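PDB 4PI9: autolysin E from Staphylococcus aureus, which probably cleaves the glycan strands of bacterial cell-wall peptidoglycan as an endo-beta-N-acetylglucosaminidase, and here holds a muramyl dipeptide. Local coordinates for residues S103-E108 against N129-G134. Numbering follows the deposited sequence.
Sequences SHALVE and NFFGIG. With 3LT ((4R)-4-[[(2S)-2-[[(2R)-2-[(2R,3S,4R,5R,6R)-5-acetamido-2-(hydroxymethyl)-3,6-bis(oxidanyl)oxan-4-yl]oxypropanoyl]amino]propanoyl]amino]-5-azanyl-5-oxidanylidene-pentanoic acid), chain L.
Phe131 drives the edge of its ring at one face of the His104 imidazole, a T-shaped pair with planes at 83° and CD1 3.8 Å from His104 CG. A chi1 of -176° puts the imidazole where that face is turned to Phe131; NE2 lies near Phe131 O, itself hydrogen-bonded to Tyr194. ND1 is hydrogen-bonded to Tyr100, and the Trp200 ring meets the imidazole edge-to-face. One atom further along the phenyl rim, Phe131 CE1 rests 3.7 Å from Ala105 CB. Here the loop comes close enough for Ala105 CA to make a C-H...O contact with Phe130 O (3.5 Å), an oxygen buried without any conventional hydrogen-bond partner. The whole patch joins helix 98-109 to the loop that follows strand 125-127, within a glucosaminidase domain of the lysozyme clan.

Asn129 ties the loop to itself: OD1 accepts from Phe131 N in an Asx turn (3.3 Å), while ND2 reaches forward to Ile133 O (2.8 Å). Just past that bend, Gly134 N gives a nearly straight hydrogen bond to OAM, the acetamido oxygen of the bound ligand (2.7 Å), which Tyr171 and Tyr194 also hold.

At the solvent side the rings give way to one exposed acid chain. Glu108, bent at chi2 (63°), lies against loop backbone, CG 3.3 Å from Gly132 N; a sulfate ion, probably from the crystallisation liquor, sits near its side chain.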
ATOM      1  N   SER A 103       5.029   2.629  -6.484  1.00 14.13           N
ATOM      2  CA  SER A 103       4.000   1.777  -7.125  1.00 15.36           C
ATOM      3  C   SER A 103       2.718   1.864  -6.310  1.00 15.95           C
ATOM      4  O   SER A 103       1.633   1.977  -6.908  1.00 15.90           O
ATOM      5  CB  SER A 103       4.462   0.340  -7.213  1.00 15.32           C
ATOM      6  OG  SER A 103       5.592   0.167  -8.104  1.00 15.34           O
ATOM      7  N   HIS A 104       2.820   1.820  -4.986  1.00 15.17           N
ATOM      8  CA  HIS A 104       1.677   1.944  -4.107  1.00 16.18           C
ATOM      9  C   HIS A 104       1.015   3.300  -4.338  1.00 16.78           C
ATOM     10  O   HIS A 104      -0.220   3.367  -4.605  1.00 17.32           O
ATOM     11  CB  HIS A 104       2.117   1.745  -2.690  1.00 15.66           C
ATOM     12  CG  HIS A 104       0.998   1.747  -1.672  1.00 16.15           C
ATOM     13  ND1 HIS A 104       1.222   1.369  -0.389  1.00 16.81           N
ATOM     14  CD2 HIS A 104      -0.328   2.004  -1.777  1.00 15.85           C
ATOM     15  CE1 HIS A 104       0.089   1.447   0.286  1.00 17.95           C
ATOM     16  NE2 HIS A 104      -0.862   1.795  -0.533  1.00 17.62           N
ATOM     17  N   ALA A 105       1.798   4.394  -4.291  1.00 15.82           N
ATOM     18  CA  ALA A 105       1.233   5.740  -4.562  1.00 19.03           C
ATOM     19  C   ALA A 105       0.555   5.848  -5.913  1.00 19.71           C
ATOM     20  O   ALA A 105      -0.484   6.537  -6.048  1.00 19.70           O
ATOM     21  CB  ALA A 105       2.340   6.752  -4.486  1.00 17.53           C
ATOM     22  N   LEU A 106       1.098   5.215  -6.933  1.00 16.23           N
ATOM     23  CA  LEU A 106       0.540   5.279  -8.294  1.00 17.87           C
ATOM     24  C   LEU A 106      -0.795   4.586  -8.317  1.00 20.62           C
ATOM     25  O   LEU A 106      -1.756   5.098  -8.894  1.00 22.59           O
ATOM     26  CB  LEU A 106       1.476   4.703  -9.341  1.00 19.17           C
ATOM     27  CG  LEU A 106       2.722   5.581  -9.623  1.00 19.66           C
ATOM     28  CD1 LEU A 106       3.650   4.840 -10.569  1.00 19.14           C
ATOM     29  CD2 LEU A 106       2.350   6.987 -10.148  1.00 22.16           C
ATOM     30  N   VAL A 107      -0.884   3.431  -7.687  1.00 19.93           N
ATOM     31  CA  VAL A 107      -2.186   2.741  -7.681  1.00 21.94           C
ATOM     32  C   VAL A 107      -3.213   3.578  -6.955  1.00 22.09           C
ATOM     33  O   VAL A 107      -4.309   3.844  -7.527  1.00 25.79           O
ATOM     34  CB  VAL A 107      -2.066   1.326  -7.106  1.00 21.27           C
ATOM     35  CG1 VAL A 107      -3.465   0.690  -7.047  1.00 25.00           C
ATOM     36  CG2 VAL A 107      -1.225   0.487  -8.039  1.00 21.28           C
ATOM     37  N   GLU A 108      -2.887   4.045  -5.756  1.00 21.59           N
ATOM     38  CA  GLU A 108      -3.845   4.756  -4.915  1.00 23.34           C
ATOM     39  C   GLU A 108      -4.285   6.097  -5.471  1.00 24.92           C
ATOM     40  O   GLU A 108      -5.472   6.456  -5.322  1.00 30.88           O
ATOM     41  CB  GLU A 108      -3.249   4.971  -3.532  1.00 26.81           C
ATOM     42  CG  GLU A 108      -4.196   5.513  -2.510  1.00 33.72           C
ATOM     43  CD  GLU A 108      -5.348   4.547  -2.233  1.00 39.28           C
ATOM     44  OE1 GLU A 108      -5.066   3.330  -2.021  1.00 41.78           O
ATOM     45  OE2 GLU A 108      -6.508   5.007  -2.197  1.00 45.66           O
ATOM     46  N   ASN A 129      -2.906  12.869   0.834  1.00 22.40           N
ATOM     47  CA  ASN A 129      -2.777  11.434   1.239  1.00 21.18           C
ATOM     48  C   ASN A 129      -2.618  10.595   0.013  1.00 21.37           C
ATOM     49  O   ASN A 129      -3.498  10.523  -0.804  1.00 20.47           O
ATOM     50  CB  ASN A 129      -4.064  11.066   1.996  1.00 22.16           C
ATOM     51  CG  ASN A 129      -4.002   9.725   2.698  1.00 23.92           C
ATOM     52  OD1 ASN A 129      -3.300   8.795   2.296  1.00 21.51           O
ATOM     53  ND2 ASN A 129      -4.820   9.608   3.718  1.00 24.01           N
ATOM     54  N   PHE A 130      -1.429   9.959  -0.151  1.00 20.04           N
ATOM     55  CA  PHE A 130      -1.176   9.214  -1.380  1.00 18.41           C
ATOM     56  C   PHE A 130      -1.139   7.699  -1.169  1.00 18.26           C
ATOM     57  O   PHE A 130      -0.894   6.970  -2.111  1.00 18.18           O
ATOM     58  CB  PHE A 130       0.169   9.641  -2.008  1.00 18.61           C
ATOM     59  CG  PHE A 130       0.268  11.142  -2.324  1.00 20.93           C
ATOM     60  CD1 PHE A 130      -0.814  11.822  -2.819  1.00 21.34           C
ATOM     61  CD2 PHE A 130       1.470  11.804  -2.213  1.00 20.70           C
ATOM     62  CE1 PHE A 130      -0.716  13.163  -3.143  1.00 22.34           C
ATOM     63  CE2 PHE A 130       1.580  13.130  -2.536  1.00 22.12           C
ATOM     64  CZ  PHE A 130       0.468  13.821  -2.975  1.00 21.57           C
ATOM     65  N   PHE A 131      -1.544   7.258   0.012  1.00 19.23           N
ATOM     66  CA  PHE A 131      -1.419   5.825   0.320  1.00 17.85           C
ATOM     67  C   PHE A 131      -2.682   5.219   0.935  1.00 19.63           C
ATOM     68  O   PHE A 131      -2.597   4.139   1.498  1.00 18.20           O
ATOM     69  CB  PHE A 131      -0.201   5.594   1.203  1.00 18.45           C
ATOM     70  CG  PHE A 131       1.085   6.058   0.562  1.00 16.24           C
ATOM     71  CD1 PHE A 131       1.776   5.249  -0.361  1.00 16.54           C
ATOM     72  CD2 PHE A 131       1.589   7.286   0.890  1.00 17.95           C
ATOM     73  CE1 PHE A 131       2.960   5.704  -0.944  1.00 18.11           C
ATOM     74  CE2 PHE A 131       2.749   7.724   0.346  1.00 17.86           C
ATOM     75  CZ  PHE A 131       3.405   6.980  -0.615  1.00 17.25           C
ATOM     76  N   GLY A 132      -3.827   5.886   0.797  1.00 19.83           N
ATOM     77  CA  GLY A 132      -5.087   5.306   1.346  1.00 21.10           C
ATOM     78  C   GLY A 132      -5.079   5.071   2.843  1.00 20.68           C
ATOM     79  O   GLY A 132      -5.570   4.007   3.316  1.00 20.77           O
ATOM     80  N   ILE A 133      -4.487   5.987   3.605  1.00 19.14           N
ATOM     81  CA  ILE A 133      -4.263   5.827   5.014  1.00 19.15           C
ATOM     82  C   ILE A 133      -5.374   6.535   5.765  1.00 22.01           C
ATOM     83  O   ILE A 133      -5.513   7.780   5.713  1.00 25.28           O
ATOM     84  CB  ILE A 133      -2.891   6.369   5.500  1.00 19.98           C
ATOM     85  CG1 ILE A 133      -1.764   5.631   4.802  1.00 18.26           C
ATOM     86  CG2 ILE A 133      -2.734   6.256   6.987  1.00 21.09           C
ATOM     87  CD1 ILE A 133      -0.398   6.297   4.866  1.00 19.13           C
ATOM     88  N   GLY A 134      -6.173   5.741   6.476  1.00 24.35           N
ATOM     89  CA  GLY A 134      -7.294   6.293   7.208  1.00 28.03           C
ATOM     90  C   GLY A 134      -8.377   6.883   6.328  1.00 27.60           C
ATOM     91  O   GLY A 134      -8.461   6.660   5.128  1.00 29.73           O
TER
HETATM   92  CAA 3LT L 311      -8.724   0.435   4.944  1.00 27.92           C
HETATM   93  CAJ 3LT L 311      -7.900   0.931   6.162  1.00 22.22           C
HETATM   94  CAI 3LT L 311      -8.053  -0.147   7.287  1.00 23.42           C
HETATM   95  CAG 3LT L 311      -9.547  -0.323   7.611  1.00 29.24           C
HETATM   96  CAD 3LT L 311     -10.337  -0.627   6.314  1.00 31.51           C
HETATM   97  CAE 3LT L 311     -11.865  -0.803   6.501  1.00 35.54           C
HETATM   98  CAL 3LT L 311      -5.665   2.030   6.058  1.00 22.74           C
HETATM   99  CAN 3LT L 311      -4.223   1.863   5.676  1.00 22.37           C
HETATM  100  CAP 3LT L 311      -6.074  -0.270   8.642  1.00 19.74           C
HETATM  101  CAR 3LT L 311      -5.146   0.732   9.258  1.00 21.91           C
HETATM  102  CAQ 3LT L 311      -6.100  -1.560   9.486  1.00 20.60           C
HETATM  103  OAB 3LT L 311      -8.509   1.305   3.898  1.00 32.14           O
HETATM  104  OAO 3LT L 311      -7.390   0.231   8.468  1.00 21.72           O
HETATM  105  OAH 3LT L 311      -9.678  -1.425   8.542  1.00 29.64           O
HETATM  106  OAC 3LT L 311     -10.112   0.428   5.346  1.00 31.62           O
HETATM  107  OAF 3LT L 311     -12.211   0.349   7.336  1.00 41.22           O
HETATM  108  OAM 3LT L 311      -6.017   3.036   6.661  1.00 23.70           O
HETATM  109  OAS 3LT L 311      -3.937   0.526   9.258  1.00 21.39           O
HETATM  110  NAK 3LT L 311      -6.474   1.003   5.801  1.00 21.84           N
HETATM  111  NAT 3LT L 311      -5.695   1.846   9.770  1.00 23.63           N
HETATM  112  CAU 3LT L 311      -4.840   2.933  10.323  1.00 28.99           C
HETATM  113  CAW 3LT L 311      -4.707   3.057  11.858  1.00 37.97           C
HETATM  114  CAV 3LT L 311      -5.323   4.268   9.708  1.00 30.56           C
HETATM  115  OAX 3LT L 311      -3.319   3.012  12.208  1.00 41.27           O
HETATM  116  C   3LT L 311      -6.376   3.478  14.424  1.00 54.23           C
HETATM  117  N   3LT L 311      -5.433   2.012  12.611  1.00 46.07           N
HETATM  118  O   3LT L 311      -7.319   4.048  14.970  1.00 63.58           O
HETATM  119  NBH 3LT L 311      -5.128   3.563  14.907  1.00 56.30           N
HETATM  120  CA  3LT L 311      -6.655   2.565  13.179  1.00 52.59           C
HETATM  121  CB  3LT L 311      -7.496   3.286  12.067  1.00 51.84           C
HETATM  122  CD  3LT L 311      -9.276   2.829  10.313  1.00 57.62           C
HETATM  123  CG  3LT L 311      -8.704   2.430  11.686  1.00 52.74           C
HETATM  124  OE2 3LT L 311      -8.561   3.264   9.380  1.00 45.59           O
HETATM  125  OE1 3LT L 311     -10.525   2.735  10.234  1.00 73.35           O